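Local coordinates for protein HTH-type transcriptional activator AmpR (PDB 3KOS) that regulates transcription of the AmpC beta-lactamase gene as a DNA-binding LysR-type activator, represented here by its effector-binding domain, at residues E144-G149 against E167-P172; M119-E124 against F173-D178. All coordinates share one frame; numbering follows the deposited sequence.

Both contacts lie within the LysR effector-binding domain and pack one long loop, which runs from helix 161-165 to strand 181-187, against the ends of two different helices. Contact 1 joins the start of this loop, 167-172, to the end of helix 139-147. Contact 2 joins its continuation, 173-178, to the end of helix 114-121. Their centres are about 19 Å apart, and both segments of contact 1 fall in the part of the chain between those of contact 2. They touch where Gln171 NE2 packs on Gln176 CG at 4.3 Å. Contact 1 reaches the second subunit, whereas contact 2 has a glycerol, probably from the crystallisation liquor, about 3 Å from the side chain of Thr175.

Contact 1. Residues E144-G149 against E167-P172; sequences EAAQAG and ERIVQP. Unlike the reference sequence in segment 144-149: Ala148 (reference Gly).
Ile169 presses its CD1 methyl onto Ala146 and Gln147 in the last turn of helix 139-147, just before that helix closes in a Schellman motif. Gly149, with positive phi, sits at the turn, and its N bonds back to Ala146 O. The dry side of the contact centres on this one methyl. Ile169 CD1 lies 3.9 Å from Ala146 CB and 3.8 Å from Gln147 N, while Gln147 CG approaches from the flank at 4.0 Å, the two side chains crossing at about a right angle. A small alanine suits a helix face that the loop approaches closely, and the branched isoleucine also reaches Leu163 and Leu164 of helix 161-165 and Leu86 of strand 73-86.

The other side is wet and polar. Gln147 is extended beyond CG (chi2 171°), which carries its amide past the isoleucine to Arg168, where Gln147 OE1 rests on the aliphatic chain, 3.7 Å from both Arg168 CB and CD. Amide and guanidinium planes are only 7° apart, but the groups stand well separated and do not stack. Two waters probably bridge the segments: one donates to Gln147 OE1 and the other, at 3.1 Å, to Gln147 O, though their legs to Arg168 NH1 and Arg168 O are doubtfully short. Arg168 and Gln147 both pack on Arg168 of the second subunit, which places this wet side at the dimer interface. The amide's rotation is restrained by the water 2.8 Å from Gln147 OE1 and by Gln147 NE2, which bonds to Leu143 O and, weakly, to Glu144 OE1 (N-H...O angle 127°).

Contact 2. Residues M119-E124 against F173-D178; sequences MQTVGE and FLTQID. Unlike the reference sequence in segment 119-124: Thr121 (reference Ala), Val122 (reference Ala).
Two threonines, Thr121 and Thr175, meet through their methyl groups, and no hydrogen bond crosses this contact of the LysR effector-binding domain. Their CG2 atoms come within 3.8 Å, and each hydroxyl is engaged elsewhere: Thr121 OG1 with the backbone oxygen of Leu117, one helical turn back, and Thr175 OG1 with a bound glycerol, probably from the crystallisation liquor. With chi1 at -62°, Thr121 turns OG1 back beside its own backbone N, within range of that helix carbonyl. The two branches of Thr121 thus divide the work: the hydroxyl bonds within its own helix while the methyl meets the loop.

Val122 adds a second apolar patch, its CG1 resting against Thr175 at 3.7 Å from both CB and CG2. Beside this, Ile177 CG2 lies 3.6 Å from Thr121 OG1, a van der Waals contact of a buried methyl with the hydroxyl oxygen. Gly123, with positive phi, ends the helix in a Schellman motif, in which Glu124 N bonds to Met119 O and Gly123 N to Gln120 O.

Hydrogen bonds from the same helix and from the sheet join the loop as well. Thr175 O accepts from Trp118 NE1 of helix 114-121 and Ser84 OG of strand 73-86, and Ile177 shares a backbone bond with Met83, so 173-178 lies between that helix end and that strand.

Contact 1. Residues E144-G149 against E167-P172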
loop_
_atom_site.group_PDB
_atom_site.type_symbol
_atom_site.label_atom_id
_atom_site.label_comp_id
_atom_site.label_asym_id
_atom_site.label_seq_id
_atom_site.Cartn_x
_atom_site.Cartn_y
_atom_site.Cartn_z
ATOM N N GLU A 144 6.365 5.657 -0.262
ATOM C CA GLU A 144 7.491 4.886 -0.772
ATOM C C GLU A 144 8.042 5.564 -2.012
ATOM O O GLU A 144 9.257 5.721 -2.157
ATOM C CB GLU A 144 7.100 3.430 -1.073
ATOM C CG GLU A 144 6.844 2.607 0.174
ATOM C CD GLU A 144 8.067 2.546 1.087
ATOM O OE1 GLU A 144 7.973 3.012 2.247
ATOM O OE2 GLU A 144 9.122 2.046 0.632
ATOM N N ALA A 145 7.147 5.975 -2.910
ATOM C CA ALA A 145 7.571 6.675 -4.125
ATOM C C ALA A 145 8.246 8.002 -3.778
ATOM O O ALA A 145 9.249 8.369 -4.389
ATOM C CB ALA A 145 6.382 6.909 -5.052
ATOM N N ALA A 146 7.693 8.719 -2.799
ATOM C CA ALA A 146 8.291 9.977 -2.344
ATOM C C ALA A 146 9.684 9.780 -1.734
ATOM O O ALA A 146 10.595 10.576 -1.986
ATOM C CB ALA A 146 7.365 10.700 -1.358
ATOM N N GLN A 147 9.861 8.731 -0.935
ATOM C CA GLN A 147 11.188 8.462 -0.374
ATOM C C GLN A 147 12.205 8.230 -1.478
ATOM O O GLN A 147 13.382 8.567 -1.324
ATOM C CB GLN A 147 11.172 7.250 0.546
ATOM C CG GLN A 147 10.443 7.455 1.853
ATOM C CD GLN A 147 10.304 6.158 2.590
ATOM O OE1 GLN A 147 11.275 5.636 3.138
ATOM N NE2 GLN A 147 9.098 5.609 2.591
ATOM N N ALA A 148 11.753 7.658 -2.593
ATOM C CA ALA A 148 12.629 7.368 -3.731
ATOM C C ALA A 148 12.911 8.603 -4.569
ATOM O O ALA A 148 13.657 8.541 -5.551
ATOM C CB ALA A 148 12.023 6.267 -4.612
ATOM N N GLY A 149 12.295 9.721 -4.198
ATOM C CA GLY A 149 12.443 10.955 -4.949
ATOM C C GLY A 149 11.653 11.025 -6.244
ATOM O O GLY A 149 12.024 11.777 -7.147
ATOM N N GLU A 167 14.094 10.380 9.416
ATOM C CA GLU A 167 14.635 11.309 8.427
ATOM C C GLU A 167 14.697 10.746 7.010
ATOM O O GLU A 167 15.555 11.114 6.225
ATOM C CB GLU A 167 15.994 11.862 8.886
ATOM C CG GLU A 167 15.873 12.585 10.227
ATOM C CD GLU A 167 17.122 13.347 10.638
ATOM O OE1 GLU A 167 18.034 13.522 9.797
ATOM O OE2 GLU A 167 17.174 13.778 11.812
ATOM N N ARG A 168 13.752 9.873 6.683
ATOM C CA ARG A 168 13.595 9.388 5.315
ATOM C C ARG A 168 12.670 10.303 4.507
ATOM O O ARG A 168 12.663 10.279 3.276
ATOM C CB ARG A 168 13.045 7.966 5.331
ATOM C CG ARG A 168 14.010 6.964 5.942
ATOM C CD ARG A 168 13.329 5.625 6.159
ATOM N NE ARG A 168 14.127 4.743 7.002
ATOM C CZ ARG A 168 13.692 3.586 7.494
ATOM N NH1 ARG A 168 12.456 3.182 7.230
ATOM N NH2 ARG A 168 14.487 2.841 8.259
ATOM N N ILE A 169 11.893 11.104 5.219
ATOM C CA ILE A 169 11.028 12.080 4.580
ATOM C C ILE A 169 11.006 13.372 5.391
ATOM O O ILE A 169 11.214 13.354 6.613
ATOM C CB ILE A 169 9.584 11.524 4.400
ATOM C CG1 ILE A 169 8.962 12.042 3.102
ATOM C CG2 ILE A 169 8.710 11.875 5.575
ATOM C CD1 ILE A 169 9.389 11.276 1.871
ATOM N N VAL A 170 10.728 14.473 4.704
ATOM C CA VAL A 170 10.724 15.811 5.288
ATOM C C VAL A 170 9.404 16.530 5.000
ATOM O O VAL A 170 8.809 16.341 3.944
ATOM C CB VAL A 170 11.877 16.653 4.682
ATOM C CG1 VAL A 170 11.747 18.112 5.059
ATOM C CG2 VAL A 170 13.224 16.100 5.123
ATOM N N GLN A 171 8.956 17.354 5.942
ATOM C CA GLN A 171 7.773 18.185 5.742
ATOM C C GLN A 171 8.256 19.618 5.572
ATOM O O GLN A 171 8.508 20.304 6.559
ATOM C CB GLN A 171 6.834 18.084 6.952
ATOM C CG GLN A 171 5.498 18.833 6.796
ATOM C CD GLN A 171 4.690 18.912 8.090
ATOM O OE1 GLN A 171 4.880 18.116 9.015
ATOM N NE2 GLN A 171 3.793 19.885 8.163
ATOM N N PRO A 172 8.401 20.074 4.323
ATOM C CA PRO A 172 9.039 21.385 4.143
ATOM C C PRO A 172 8.207 22.564 4.646
ATOM O O PRO A 172 8.783 23.605 4.969
ATOM C CB PRO A 172 9.236 21.478 2.629
ATOM C CG PRO A 172 8.239 20.497 2.048
ATOM C CD PRO A 172 8.175 19.382 3.042
HETATM O O HOH W 1 14.262 9.209 1.617
HETATM O O HOH W 2 11.198 3.674 5.093
#

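Contact 2. Residues M119-E124 against F173-D178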
loop_
_atom_site.group_PDB
_atom_site.type_symbol
_atom_site.label_atom_id
_atom_site.label_comp_id
_atom_site.label_asym_id
_atom_site.label_seq_id
_atom_site.Cartn_x
_atom_site.Cartn_y
_atom_site.Cartn_z
HETATM N N MSE A 119 -2.204 24.394 -2.566
HETATM C CA MSE A 119 -1.646 25.590 -3.187
HETATM C C MSE A 119 -2.545 26.797 -2.916
HETATM O O MSE A 119 -2.067 27.854 -2.523
HETATM C CB MSE A 119 -1.483 25.394 -4.699
HETATM C CG MSE A 119 -0.375 24.414 -5.080
HETATM SE SE MSE A 119 1.374 25.044 -4.460
HETATM C CE MSE A 119 2.503 23.560 -5.098
ATOM N N GLN A 120 -3.842 26.628 -3.150
ATOM C CA GLN A 120 -4.813 27.698 -2.924
ATOM C C GLN A 120 -4.720 28.225 -1.485
ATOM O O GLN A 120 -4.718 29.436 -1.255
ATOM C CB GLN A 120 -6.223 27.185 -3.231
ATOM C CG GLN A 120 -7.347 28.171 -2.953
ATOM C CD GLN A 120 -8.731 27.594 -3.237
ATOM O OE1 GLN A 120 -9.223 26.721 -2.514
ATOM N NE2 GLN A 120 -9.372 28.094 -4.286
ATOM N N THR A 121 -4.606 27.309 -0.524
ATOM C CA THR A 121 -4.517 27.660 0.895
ATOM C C THR A 121 -3.284 28.484 1.232
ATOM O O THR A 121 -3.336 29.361 2.098
ATOM C CB THR A 121 -4.542 26.387 1.778
ATOM O OG1 THR A 121 -5.790 25.710 1.588
ATOM C CG2 THR A 121 -4.369 26.722 3.246
ATOM N N VAL A 122 -2.172 28.211 0.559
ATOM C CA VAL A 122 -0.948 28.960 0.829
ATOM C C VAL A 122 -0.780 30.142 -0.127
ATOM O O VAL A 122 0.247 30.808 -0.116
ATOM C CB VAL A 122 0.330 28.078 0.798
ATOM C CG1 VAL A 122 0.275 27.027 1.890
ATOM C CG2 VAL A 122 0.526 27.433 -0.577
ATOM N N GLY A 123 -1.789 30.387 -0.957
ATOM C CA GLY A 123 -1.811 31.590 -1.774
ATOM C C GLY A 123 -1.172 31.469 -3.144
ATOM O O GLY A 123 -0.806 32.476 -3.744
ATOM N N GLU A 124 -1.047 30.242 -3.643
ATOM C CA GLU A 124 -0.476 29.999 -4.966
ATOM C C GLU A 124 -1.552 29.540 -5.930
ATOM O O GLU A 124 -2.614 29.070 -5.519
ATOM C CB GLU A 124 0.615 28.931 -4.906
ATOM C CG GLU A 124 1.805 29.291 -4.040
ATOM C CD GLU A 124 2.777 30.218 -4.740
ATOM O OE1 GLU A 124 2.825 30.208 -5.992
ATOM O OE2 GLU A 124 3.499 30.946 -4.029
ATOM N N PHE A 173 6.888 22.416 4.710
ATOM C CA PHE A 173 6.025 23.532 5.095
ATOM C C PHE A 173 5.068 23.197 6.230
ATOM O O PHE A 173 4.613 22.070 6.355
ATOM C CB PHE A 173 5.253 24.047 3.883
ATOM C CG PHE A 173 6.141 24.483 2.768
ATOM C CD1 PHE A 173 6.907 25.636 2.897
ATOM C CD2 PHE A 173 6.251 23.728 1.610
ATOM C CE1 PHE A 173 7.754 26.036 1.882
ATOM C CE2 PHE A 173 7.088 24.125 0.598
ATOM C CZ PHE A 173 7.845 25.281 0.733
ATOM N N LEU A 174 4.764 24.199 7.049
ATOM C CA LEU A 174 3.928 24.009 8.224
ATOM C C LEU A 174 2.451 23.858 7.877
ATOM O O LEU A 174 1.708 23.197 8.599
ATOM C CB LEU A 174 4.101 25.184 9.183
ATOM C CG LEU A 174 5.468 25.270 9.854
ATOM C CD1 LEU A 174 5.534 26.477 10.791
ATOM C CD2 LEU A 174 5.756 23.981 10.609
ATOM N N THR A 175 2.027 24.490 6.787
ATOM C CA THR A 175 0.607 24.554 6.451
ATOM C C THR A 175 0.020 23.195 6.111
ATOM O O THR A 175 0.574 22.450 5.306
ATOM C CB THR A 175 0.327 25.530 5.286
ATOM O OG1 THR A 175 0.737 26.849 5.658
ATOM C CG2 THR A 175 -1.161 25.547 4.951
ATOM N N GLN A 176 -1.112 22.884 6.737
ATOM C CA GLN A 176 -1.793 21.617 6.517
ATOM C C GLN A 176 -3.246 21.854 6.118
ATOM O O GLN A 176 -3.841 22.855 6.515
ATOM C CB GLN A 176 -1.786 20.798 7.798
ATOM C CG GLN A 176 -0.428 20.559 8.397
ATOM C CD GLN A 176 -0.534 19.846 9.716
ATOM O OE1 GLN A 176 -0.066 18.716 9.864
ATOM N NE2 GLN A 176 -1.174 20.492 10.686
ATOM N N ILE A 177 -3.822 20.928 5.355
ATOM C CA ILE A 177 -5.238 21.011 4.995
ATOM C C ILE A 177 -5.996 19.771 5.476
ATOM O O ILE A 177 -5.403 18.711 5.675
ATOM C CB ILE A 177 -5.450 21.193 3.477
ATOM C CG1 ILE A 177 -4.800 20.049 2.691
ATOM C CG2 ILE A 177 -4.893 22.540 3.010
ATOM C CD1 ILE A 177 -5.094 20.075 1.191
ATOM N N ASP A 178 -7.308 19.915 5.653
ATOM C CA ASP A 178 -8.169 18.823 6.097
ATOM C C ASP A 178 -9.126 18.449 4.978
ATOM O O ASP A 178 -10.024 19.219 4.640
ATOM C CB ASP A 178 -8.950 19.264 7.342
ATOM C CG ASP A 178 -9.904 18.196 7.866
ATOM O OD1 ASP A 178 -10.117 17.158 7.205
ATOM O OD2 ASP A 178 -10.457 18.405 8.967
#